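Local coordinates for periplasmic cell division protein (SufI) (Aquifex aeolicus, PDB 6SYY) that is a multicopper oxidase holding a mononuclear copper and a three-copper cluster, and probably couples substrate oxidation to the reduction of oxygen, at residues K68-E73 / N89-V94; E183-L188 / R249-N254; M221-F226 / H515-M520. All coordinates share one frame; numbering follows the deposited sequence.

Interaction 1 of 3, residues K68-E73 / N89-V94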
loop_
_atom_site.group_PDB
_atom_site.type_symbol
_atom_site.label_atom_id
_atom_site.label_comp_id
_atom_site.label_asym_id
_atom_site.label_seq_id
_atom_site.Cartn_x
_atom_site.Cartn_y
_atom_site.Cartn_z
ATOM N N LYS A 68 15.029 -6.356 12.287
ATOM C CA LYS A 68 16.357 -6.221 12.858
ATOM C C LYS A 68 17.120 -5.119 12.141
ATOM O O LYS A 68 16.810 -4.753 11.002
ATOM C CB LYS A 68 17.137 -7.542 12.779
ATOM C CG LYS A 68 17.542 -7.943 11.368
ATOM C CD LYS A 68 18.564 -9.069 11.395
ATOM C CE LYS A 68 19.186 -9.264 10.027
ATOM N NZ LYS A 68 20.193 -10.362 10.004
ATOM N N TRP A 69 18.128 -4.593 12.832
ATOM C CA TRP A 69 19.068 -3.663 12.227
ATOM C C TRP A 69 20.128 -4.414 11.436
ATOM O O TRP A 69 20.580 -5.491 11.838
ATOM C CB TRP A 69 19.740 -2.807 13.296
ATOM C CG TRP A 69 18.869 -1.727 13.800
ATOM C CD1 TRP A 69 18.257 -1.666 15.015
ATOM C CD2 TRP A 69 18.491 -0.541 13.094
ATOM N NE1 TRP A 69 17.527 -0.506 15.113
ATOM C CE2 TRP A 69 17.652 0.200 13.945
ATOM C CE3 TRP A 69 18.784 -0.033 11.823
ATOM C CZ2 TRP A 69 17.103 1.425 13.568
ATOM C CZ3 TRP A 69 18.239 1.179 11.450
ATOM C CH2 TRP A 69 17.406 1.896 12.320
ATOM N N THR A 70 20.519 -3.834 10.306
ATOM C CA THR A 70 21.571 -4.368 9.451
ATOM C C THR A 70 22.091 -3.218 8.595
ATOM O O THR A 70 21.728 -2.055 8.808
ATOM C CB THR A 70 21.057 -5.541 8.604
ATOM O OG1 THR A 70 22.159 -6.195 7.968
ATOM C CG2 THR A 70 20.077 -5.056 7.539
ATOM N N THR A 71 22.948 -3.537 7.629
ATOM C CA THR A 71 23.462 -2.558 6.679
ATOM C C THR A 71 23.210 -3.059 5.268
ATOM O O THR A 71 23.604 -4.180 4.927
ATOM C CB THR A 71 24.956 -2.309 6.877
ATOM O OG1 THR A 71 25.660 -3.551 6.760
ATOM C CG2 THR A 71 25.216 -1.708 8.245
ATOM N N LEU A 72 22.563 -2.230 4.453
ATOM C CA LEU A 72 22.276 -2.551 3.063
ATOM C C LEU A 72 23.089 -1.655 2.140
ATOM O O LEU A 72 23.340 -0.486 2.444
ATOM C CB LEU A 72 20.786 -2.387 2.752
ATOM C CG LEU A 72 19.833 -3.298 3.523
ATOM C CD1 LEU A 72 18.391 -3.030 3.111
ATOM C CD2 LEU A 72 20.207 -4.760 3.306
ATOM N N GLU A 73 23.500 -2.215 1.003
ATOM C CA GLU A 73 24.252 -1.464 0.000
ATOM C C GLU A 73 23.276 -0.956 -1.057
ATOM O O GLU A 73 23.135 -1.522 -2.139
ATOM C CB GLU A 73 25.345 -2.329 -0.615
ATOM C CG GLU A 73 26.292 -1.549 -1.500
ATOM C CD GLU A 73 27.288 -2.430 -2.211
ATOM O OE1 GLU A 73 27.007 -3.635 -2.380
ATOM O OE2 GLU A 73 28.354 -1.910 -2.597
ATOM N N ASN A 89 15.856 -16.247 5.979
ATOM C CA ASN A 89 17.130 -15.722 5.476
ATOM C C ASN A 89 16.946 -14.894 4.205
ATOM O O ASN A 89 17.791 -14.904 3.306
ATOM C CB ASN A 89 18.142 -16.848 5.252
ATOM C CG ASN A 89 19.226 -16.858 6.304
ATOM O OD1 ASN A 89 18.973 -17.164 7.469
ATOM N ND2 ASN A 89 20.446 -16.514 5.901
ATOM N N GLU A 90 15.834 -14.168 4.135
ATOM C CA GLU A 90 15.565 -13.210 3.073
ATOM C C GLU A 90 15.139 -11.895 3.701
ATOM O O GLU A 90 14.411 -11.885 4.697
ATOM C CB GLU A 90 14.467 -13.705 2.124
ATOM C CG GLU A 90 14.885 -14.839 1.209
ATOM C CD GLU A 90 13.725 -15.367 0.386
ATOM O OE1 GLU A 90 13.040 -16.305 0.848
ATOM O OE2 GLU A 90 13.492 -14.835 -0.716
ATOM N N TYR A 91 15.587 -10.788 3.120
ATOM C CA TYR A 91 15.235 -9.464 3.615
ATOM C C TYR A 91 14.046 -8.921 2.829
ATOM O O TYR A 91 14.087 -8.866 1.594
ATOM C CB TYR A 91 16.424 -8.505 3.517
ATOM C CG TYR A 91 17.536 -8.775 4.515
ATOM C CD1 TYR A 91 17.353 -9.647 5.584
ATOM C CD2 TYR A 91 18.767 -8.143 4.392
ATOM C CE1 TYR A 91 18.373 -9.886 6.495
ATOM C CE2 TYR A 91 19.787 -8.376 5.295
ATOM C CZ TYR A 91 19.588 -9.245 6.344
ATOM O OH TYR A 91 20.615 -9.471 7.238
ATOM N N ASN A 92 12.995 -8.521 3.550
ATOM C CA ASN A 92 11.762 -7.969 2.995
ATOM C C ASN A 92 11.305 -8.698 1.738
ATOM O O ASN A 92 11.062 -8.055 0.706
ATOM C CB ASN A 92 11.937 -6.485 2.674
ATOM C CG ASN A 92 12.242 -5.661 3.899
ATOM O OD1 ASN A 92 11.847 -6.010 5.011
ATOM N ND2 ASN A 92 12.948 -4.556 3.704
ATOM N N PRO A 93 11.164 -10.020 1.772
ATOM C CA PRO A 93 10.759 -10.735 0.562
ATOM C C PRO A 93 9.310 -10.442 0.205
ATOM O O PRO A 93 8.524 -9.950 1.016
ATOM C CB PRO A 93 10.945 -12.203 0.944
ATOM C CG PRO A 93 10.693 -12.216 2.414
ATOM C CD PRO A 93 11.233 -10.918 2.941
ATOM N N VAL A 94 8.963 -10.747 -1.036
ATOM C CA VAL A 94 7.562 -10.756 -1.432
ATOM C C VAL A 94 6.938 -12.023 -0.865
ATOM O O VAL A 94 7.354 -13.137 -1.198
ATOM C CB VAL A 94 7.404 -10.685 -2.956
ATOM C CG1 VAL A 94 5.957 -10.916 -3.342
ATOM C CG2 VAL A 94 7.870 -9.333 -3.462
#

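Interaction 2 of 3, residues E183-L188 / R249-N254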
loop_
_atom_site.group_PDB
_atom_site.type_symbol
_atom_site.label_atom_id
_atom_site.label_comp_id
_atom_site.label_asym_id
_atom_site.label_seq_id
_atom_site.Cartn_x
_atom_site.Cartn_y
_atom_site.Cartn_z
ATOM N N GLU A 183 -8.249 -18.236 -7.804
ATOM C CA GLU A 183 -8.520 -18.805 -9.117
ATOM C C GLU A 183 -8.502 -17.742 -10.213
ATOM O O GLU A 183 -8.089 -18.032 -11.343
ATOM C CB GLU A 183 -9.859 -19.543 -9.087
ATOM C CG GLU A 183 -10.161 -20.357 -10.335
ATOM C CD GLU A 183 -11.437 -21.167 -10.204
ATOM O OE1 GLU A 183 -12.073 -21.103 -9.130
ATOM O OE2 GLU A 183 -11.802 -21.867 -11.172
ATOM N N ASP A 184 -8.926 -16.512 -9.903
ATOM C CA ASP A 184 -8.896 -15.446 -10.905
ATOM C C ASP A 184 -7.471 -15.111 -11.313
ATOM O O ASP A 184 -7.186 -14.912 -12.501
ATOM C CB ASP A 184 -9.593 -14.191 -10.379
ATOM C CG ASP A 184 -11.097 -14.298 -10.422
ATOM O OD1 ASP A 184 -11.614 -15.029 -11.294
ATOM O OD2 ASP A 184 -11.761 -13.641 -9.588
ATOM N N GLU A 185 -6.565 -15.024 -10.336
ATOM C CA GLU A 185 -5.157 -14.809 -10.651
ATOM C C GLU A 185 -4.594 -15.969 -11.459
ATOM O O GLU A 185 -3.749 -15.768 -12.342
ATOM C CB GLU A 185 -4.356 -14.609 -9.366
ATOM C CG GLU A 185 -2.853 -14.506 -9.576
ATOM C CD GLU A 185 -2.453 -13.298 -10.406
ATOM O OE1 GLU A 185 -3.218 -12.310 -10.435
ATOM O OE2 GLU A 185 -1.368 -13.338 -11.028
ATOM N N ASP A 186 -5.055 -17.191 -11.179
ATOM C CA ASP A 186 -4.606 -18.347 -11.947
ATOM C C ASP A 186 -4.948 -18.187 -13.420
ATOM O O ASP A 186 -4.098 -18.398 -14.294
ATOM C CB ASP A 186 -5.234 -19.627 -11.394
ATOM C CG ASP A 186 -4.643 -20.048 -10.062
ATOM O OD1 ASP A 186 -3.667 -19.416 -9.605
ATOM O OD2 ASP A 186 -5.164 -21.018 -9.473
ATOM N N ASN A 187 -6.192 -17.804 -13.715
ATOM C CA ASN A 187 -6.606 -17.659 -15.107
ATOM C C ASN A 187 -5.868 -16.516 -15.792
ATOM O O ASN A 187 -5.516 -16.615 -16.973
ATOM C CB ASN A 187 -8.117 -17.452 -15.182
ATOM C CG ASN A 187 -8.890 -18.625 -14.612
ATOM O OD1 ASN A 187 -8.391 -19.751 -14.569
ATOM N ND2 ASN A 187 -10.115 -18.368 -14.169
ATOM N N LEU A 188 -5.618 -15.423 -15.070
ATOM C CA LEU A 188 -4.845 -14.331 -15.652
ATOM C C LEU A 188 -3.404 -14.752 -15.901
ATOM O O LEU A 188 -2.833 -14.439 -16.952
ATOM C CB LEU A 188 -4.887 -13.108 -14.741
ATOM C CG LEU A 188 -4.175 -11.889 -15.327
ATOM C CD1 LEU A 188 -4.921 -11.352 -16.550
ATOM C CD2 LEU A 188 -4.021 -10.817 -14.265
ATOM N N ARG A 249 3.203 -7.281 -16.285
ATOM C CA ARG A 249 2.393 -6.841 -15.162
ATOM C C ARG A 249 3.305 -6.190 -14.134
ATOM O O ARG A 249 4.302 -6.789 -13.717
ATOM C CB ARG A 249 1.638 -8.010 -14.536
ATOM C CG ARG A 249 0.949 -7.661 -13.235
ATOM C CD ARG A 249 0.199 -8.853 -12.709
ATOM N NE ARG A 249 -0.692 -8.496 -11.614
ATOM C CZ ARG A 249 -1.646 -9.298 -11.157
ATOM N NH1 ARG A 249 -1.823 -10.492 -11.714
ATOM N NH2 ARG A 249 -2.420 -8.911 -10.154
ATOM N N PHE A 250 2.975 -4.965 -13.741
ATOM C CA PHE A 250 3.702 -4.271 -12.686
ATOM C C PHE A 250 2.762 -4.025 -11.517
ATOM O O PHE A 250 1.685 -3.442 -11.689
ATOM C CB PHE A 250 4.297 -2.958 -13.193
ATOM C CG PHE A 250 5.281 -3.137 -14.307
ATOM C CD1 PHE A 250 6.553 -3.622 -14.051
ATOM C CD2 PHE A 250 4.935 -2.829 -15.612
ATOM C CE1 PHE A 250 7.463 -3.795 -15.078
ATOM C CE2 PHE A 250 5.839 -2.999 -16.642
ATOM C CZ PHE A 250 7.105 -3.483 -16.376
ATOM N N ARG A 251 3.167 -4.485 -10.336
ATOM C CA ARG A 251 2.433 -4.263 -9.094
ATOM C C ARG A 251 3.048 -3.048 -8.420
ATOM O O ARG A 251 4.056 -3.157 -7.716
ATOM C CB ARG A 251 2.493 -5.490 -8.197
ATOM C CG ARG A 251 1.856 -6.708 -8.818
ATOM C CD ARG A 251 2.122 -7.934 -7.987
ATOM N NE ARG A 251 1.649 -9.139 -8.660
ATOM C CZ ARG A 251 0.503 -9.749 -8.381
ATOM N NH1 ARG A 251 -0.297 -9.272 -7.433
ATOM N NH2 ARG A 251 0.162 -10.840 -9.049
ATOM N N ILE A 252 2.447 -1.887 -8.647
ATOM C CA ILE A 252 2.992 -0.643 -8.120
ATOM C C ILE A 252 2.499 -0.463 -6.692
ATOM O O ILE A 252 1.291 -0.451 -6.436
ATOM C CB ILE A 252 2.603 0.551 -8.999
ATOM C CG1 ILE A 252 3.125 0.346 -10.424
ATOM C CG2 ILE A 252 3.141 1.837 -8.393
ATOM C CD1 ILE A 252 2.573 1.327 -11.419
ATOM N N LEU A 253 3.433 -0.340 -5.759
ATOM C CA LEU A 253 3.123 -0.114 -4.355
ATOM C C LEU A 253 3.828 1.161 -3.926
ATOM O O LEU A 253 5.060 1.239 -3.982
ATOM C CB LEU A 253 3.563 -1.302 -3.493
ATOM C CG LEU A 253 3.180 -1.296 -2.011
ATOM C CD1 LEU A 253 3.076 -2.724 -1.506
ATOM C CD2 LEU A 253 4.180 -0.522 -1.168
ATOM N N ASN A 254 3.051 2.159 -3.515
ATOM C CA ASN A 254 3.622 3.395 -2.992
ATOM C C ASN A 254 3.988 3.151 -1.538
ATOM O O ASN A 254 3.122 3.133 -0.660
ATOM C CB ASN A 254 2.645 4.555 -3.133
ATOM C CG ASN A 254 3.262 5.883 -2.743
ATOM O OD1 ASN A 254 4.277 5.931 -2.046
ATOM N ND2 ASN A 254 2.648 6.972 -3.190
HETATM O O HOH W 1 -2.201 -11.379 -7.418
HETATM O O HOH W 2 -4.822 -10.789 -8.748
#

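Interaction 3 of 3, residues M221-F226 / H515-M520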
loop_
_atom_site.group_PDB
_atom_site.type_symbol
_atom_site.label_atom_id
_atom_site.label_comp_id
_atom_site.label_asym_id
_atom_site.label_seq_id
_atom_site.Cartn_x
_atom_site.Cartn_y
_atom_site.Cartn_z
ATOM N N MET A 221 9.416 17.715 8.269
ATOM C CA MET A 221 9.278 19.119 8.647
ATOM C C MET A 221 7.850 19.371 9.122
ATOM O O MET A 221 6.910 19.360 8.321
ATOM C CB MET A 221 9.638 20.029 7.474
ATOM C CG MET A 221 11.114 20.031 7.107
ATOM S SD MET A 221 12.163 20.678 8.422
ATOM C CE MET A 221 13.766 20.572 7.633
ATOM N N GLY A 222 7.692 19.595 10.427
ATOM C CA GLY A 222 6.400 19.891 11.014
ATOM C C GLY A 222 5.345 18.816 10.852
ATOM O O GLY A 222 5.492 17.696 11.352
ATOM N N HIS A 223 4.260 19.158 10.157
ATOM C CA HIS A 223 3.157 18.237 9.914
ATOM C C HIS A 223 2.902 18.060 8.421
ATOM O O HIS A 223 1.791 17.722 8.007
ATOM C CB HIS A 223 1.898 18.719 10.630
ATOM C CG HIS A 223 2.119 19.025 12.079
ATOM N ND1 HIS A 223 1.859 18.115 13.083
ATOM C CD2 HIS A 223 2.589 20.136 12.692
ATOM C CE1 HIS A 223 2.151 18.658 14.251
ATOM N NE2 HIS A 223 2.595 19.884 14.042
ATOM N N MET A 224 3.933 18.268 7.603
ATOM C CA MET A 224 3.828 18.139 6.157
ATOM C C MET A 224 4.147 16.737 5.655
ATOM O O MET A 224 4.041 16.489 4.451
ATOM C CB MET A 224 4.758 19.145 5.471
ATOM C CG MET A 224 4.407 20.599 5.739
ATOM S SD MET A 224 5.417 21.734 4.770
ATOM C CE MET A 224 7.025 21.474 5.504
ATOM N N GLY A 225 4.519 15.815 6.538
ATOM C CA GLY A 225 4.981 14.515 6.101
ATOM C C GLY A 225 6.407 14.586 5.597
ATOM O O GLY A 225 6.947 15.680 5.402
ATOM N N PHE A 226 7.033 13.435 5.386
ATOM C CA PHE A 226 8.399 13.402 4.892
ATOM C C PHE A 226 8.412 13.297 3.374
ATOM O O PHE A 226 7.634 12.543 2.782
ATOM C CB PHE A 226 9.180 12.230 5.489
ATOM C CG PHE A 226 10.559 12.082 4.909
ATOM C CD1 PHE A 226 11.638 12.740 5.478
ATOM C CD2 PHE A 226 10.773 11.307 3.778
ATOM C CE1 PHE A 226 12.902 12.620 4.935
ATOM C CE2 PHE A 226 12.032 11.196 3.232
ATOM C CZ PHE A 226 13.098 11.846 3.814
ATOM N N HIS A 515 -0.419 10.013 10.506
ATOM C CA HIS A 515 -0.767 8.901 11.380
ATOM C C HIS A 515 0.038 8.946 12.675
ATOM O O HIS A 515 -0.520 8.781 13.766
ATOM C CB HIS A 515 -0.552 7.588 10.625
ATOM C CG HIS A 515 -0.372 6.398 11.510
ATOM N ND1 HIS A 515 0.848 6.054 12.049
ATOM C CD2 HIS A 515 -1.254 5.470 11.950
ATOM C CE1 HIS A 515 0.711 4.968 12.787
ATOM N NE2 HIS A 515 -0.556 4.593 12.745
ATOM N N ASP A 516 1.346 9.210 12.577
ATOM C CA ASP A 516 2.194 9.213 13.766
ATOM C C ASP A 516 1.820 10.341 14.720
ATOM O O ASP A 516 1.879 10.172 15.944
ATOM C CB ASP A 516 3.667 9.319 13.370
ATOM C CG ASP A 516 4.288 7.970 13.057
ATOM O OD1 ASP A 516 3.663 6.939 13.375
ATOM O OD2 ASP A 516 5.403 7.940 12.495
ATOM N N GLU A 517 1.431 11.495 14.189
ATOM C CA GLU A 517 1.076 12.624 15.031
ATOM C C GLU A 517 -0.397 12.626 15.420
ATOM O O GLU A 517 -0.881 13.620 15.973
ATOM C CB GLU A 517 1.465 13.936 14.349
ATOM C CG GLU A 517 0.831 14.172 13.016
ATOM C CD GLU A 517 1.651 15.115 12.160
ATOM O OE1 GLU A 517 2.814 15.392 12.532
ATOM O OE2 GLU A 517 1.137 15.576 11.120
ATOM N N GLY A 518 -1.115 11.535 15.155
ATOM C CA GLY A 518 -2.393 11.292 15.794
ATOM C C GLY A 518 -3.606 11.244 14.891
ATOM O O GLY A 518 -4.721 11.103 15.404
ATOM N N MET A 519 -3.454 11.356 13.575
ATOM C CA MET A 519 -4.577 11.276 12.650
ATOM C C MET A 519 -5.041 9.833 12.522
ATOM O O MET A 519 -4.903 9.225 11.460
ATOM C CB MET A 519 -4.171 11.846 11.291
ATOM C CG MET A 519 -5.336 12.221 10.406
ATOM S SD MET A 519 -4.868 13.333 9.069
ATOM C CE MET A 519 -6.479 13.666 8.353
ATOM N N MET A 520 -5.599 9.287 13.600
ATOM C CA MET A 520 -5.915 7.868 13.688
ATOM C C MET A 520 -6.934 7.673 14.800
ATOM O O MET A 520 -6.789 8.257 15.877
ATOM C CB MET A 520 -4.629 7.070 13.960
ATOM C CG MET A 520 -4.813 5.648 14.423
ATOM S SD MET A 520 -3.210 4.839 14.624
ATOM C CE MET A 520 -2.274 6.102 15.483
#

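Interaction 1 of 3, residues K68-E73 / N89-V94
Tyr91 OH accepts a hydrogen bond from Lys68 NZ at 2.9 Å, and the same ammonium group makes a salt bridge to Glu86, so the lysine joins the phenol to an acidic group of the next strand. The lysine chain crosses the tyrosine at about a right angle, with its methylene CE 3.7 Å from Tyr91 CE1. Its CG sits between the backbone N and the carbonyl carbon (chi1 70°), and beyond it the chain runs out fully extended to bring the amine to the hydroxyl. Further along the strand, Thr70 and Leu72 meet the ring at CE2 and CD2, not at the CE1 that the lysine touches. Thr70 and Tyr91 approach each other from opposite directions, Thr70 CG2 lying 4.0 Å from Tyr91 CE2, and Leu72 CD2 lies 3.8 Å from Tyr91 CD2. Strand 63-72 thus offers three residues spaced two apart: a cation for the hydroxyl, then the methyl of a threonine and the larger branch of a leucine for the carbons. In the first cupredoxin-like domain this strand pairs with strand 80-86 in one sheet, and 89-94 is the link that passes on to strand 94-98 of another. Tyr91 reaches back from that link, also touching Val84. Beside it Asn92, whose positive phi an asparagine tolerates well, fastens the link through side-chain hydrogen bonds to Tyr85 N and Gly173 O.

Interaction 2 of 3, residues E183-L188 / R249-N254
Glu185 holds its carboxylate against the ends of two arginines, Arg249 and Arg251, which present their guanidinium edges to it at different tilts. Toward Arg249 the two planes stand 48° apart. Arg249 NH1 donates to Glu185 OE1 at 2.6 Å, using the syn lone pair of the acid, with an N-H...O angle of 157° and the oxygen near the guanidinium plane. Arg251 and Glu185 approach each other from opposite directions, their planes 57° apart, and Arg251 NH2 makes a longer salt bridge of 3.5 Å to Glu185 OE2. The two guanidinium groups lie nearly parallel in an offset stack, Arg251 NH2 3.2 Å above the plane of Arg249 and over its centre. Such closeness of like charges is probably tolerated because acids surround them, Asp302 paired with Arg249 and Asp200 with Arg251, besides the shared glutamate. Residues 183-188 open helix 183-192, the connection from the last strand of the first cupredoxin-like domain to strand 200-208 of the second. Strand 247-254 lies between 200-208 and 300-306, and the axes of segments 183-188 and 249-254 approach to 13.8 Å, a span bridged here by long side chains. Arginine suits the strand for this reason, with both chains extended from CG to NE, whereas Glu185 bends at chi2, which turns its carboxylate across the edges of both guanidinium groups. One turn on, Leu188 places CD2 3.4 Å from Arg249 NH1, an apolar flank to the ion pair. Water 2 donates to Glu185 OE1 at 2.8 Å and accepts weakly from Arg249 NH2. Water 1 accepts from Arg251 NH1 at 2.8 Å, and this nitrogen also hydrogen-bonds Thr155 OG1.

Interaction 3 of 3, residues M221-F226 / H515-M520
His223 and Glu517 form the close part of this contact, while Gly222 gives it a looser, exposed margin. Glu517 OE1 comes within 2.9 Å of His223 ND1, though obliquely to the imidazole. Glu517 OE2 instead lies in the ring plane at the edge, 3.3 Å from His223 CB, and the carboxylate is turned 50° against the ring. It gets there because the glutamate CG stands between the backbone N and the carbonyl carbon (chi1 59°) and the rest of the side chain is extended toward the loop. Gly222 O, more loosely, lies 3.7 Å from Glu517 OE1. Gly222 follows Met221 in a type II' beta turn, where its positive phi is easy for a residue without a side chain. Replacing Glu517 by an alanine would probably deprive His223 of its acidic neighbour and allow the imidazole to turn more freely. The site borders the mononuclear copper bound by His451, Cys509 and His514: the side chains of Glu517 and His514 come within about 3 Å at their nearest atoms, and His223 O receives a weak hydrogen bond from His514 NE2. Glu517 and the carbonyl of His223 thus probably belong to that copper's second shell. Glu517 leaves helix 512-516, which ends in a Schellman motif with Gly518 as C-prime, and the chain then enters strand 520-525, while the loop of His223 leads on to strand 230-233.

How the interactions relate
From the N terminus, interaction 1 comes first and closes a short loop within the first cupredoxin-like domain, bringing the connection 89-94 back to strand 63-72 after strand 80-86. The chain has finished with it before interaction 2 opens, so these two follow in series. Interaction 2 closes a longer loop, from helix 183-192 at the exit of that first domain to strand 247-254 inside the second. Within this loop lies 221-226, whose partner 515-520 waits near the C terminus, so interactions 2 and 3 cross. Interaction 3 thereby ties the second domain to the third, beside the mononuclear copper, with its centre about 32 Å from that of interaction 2.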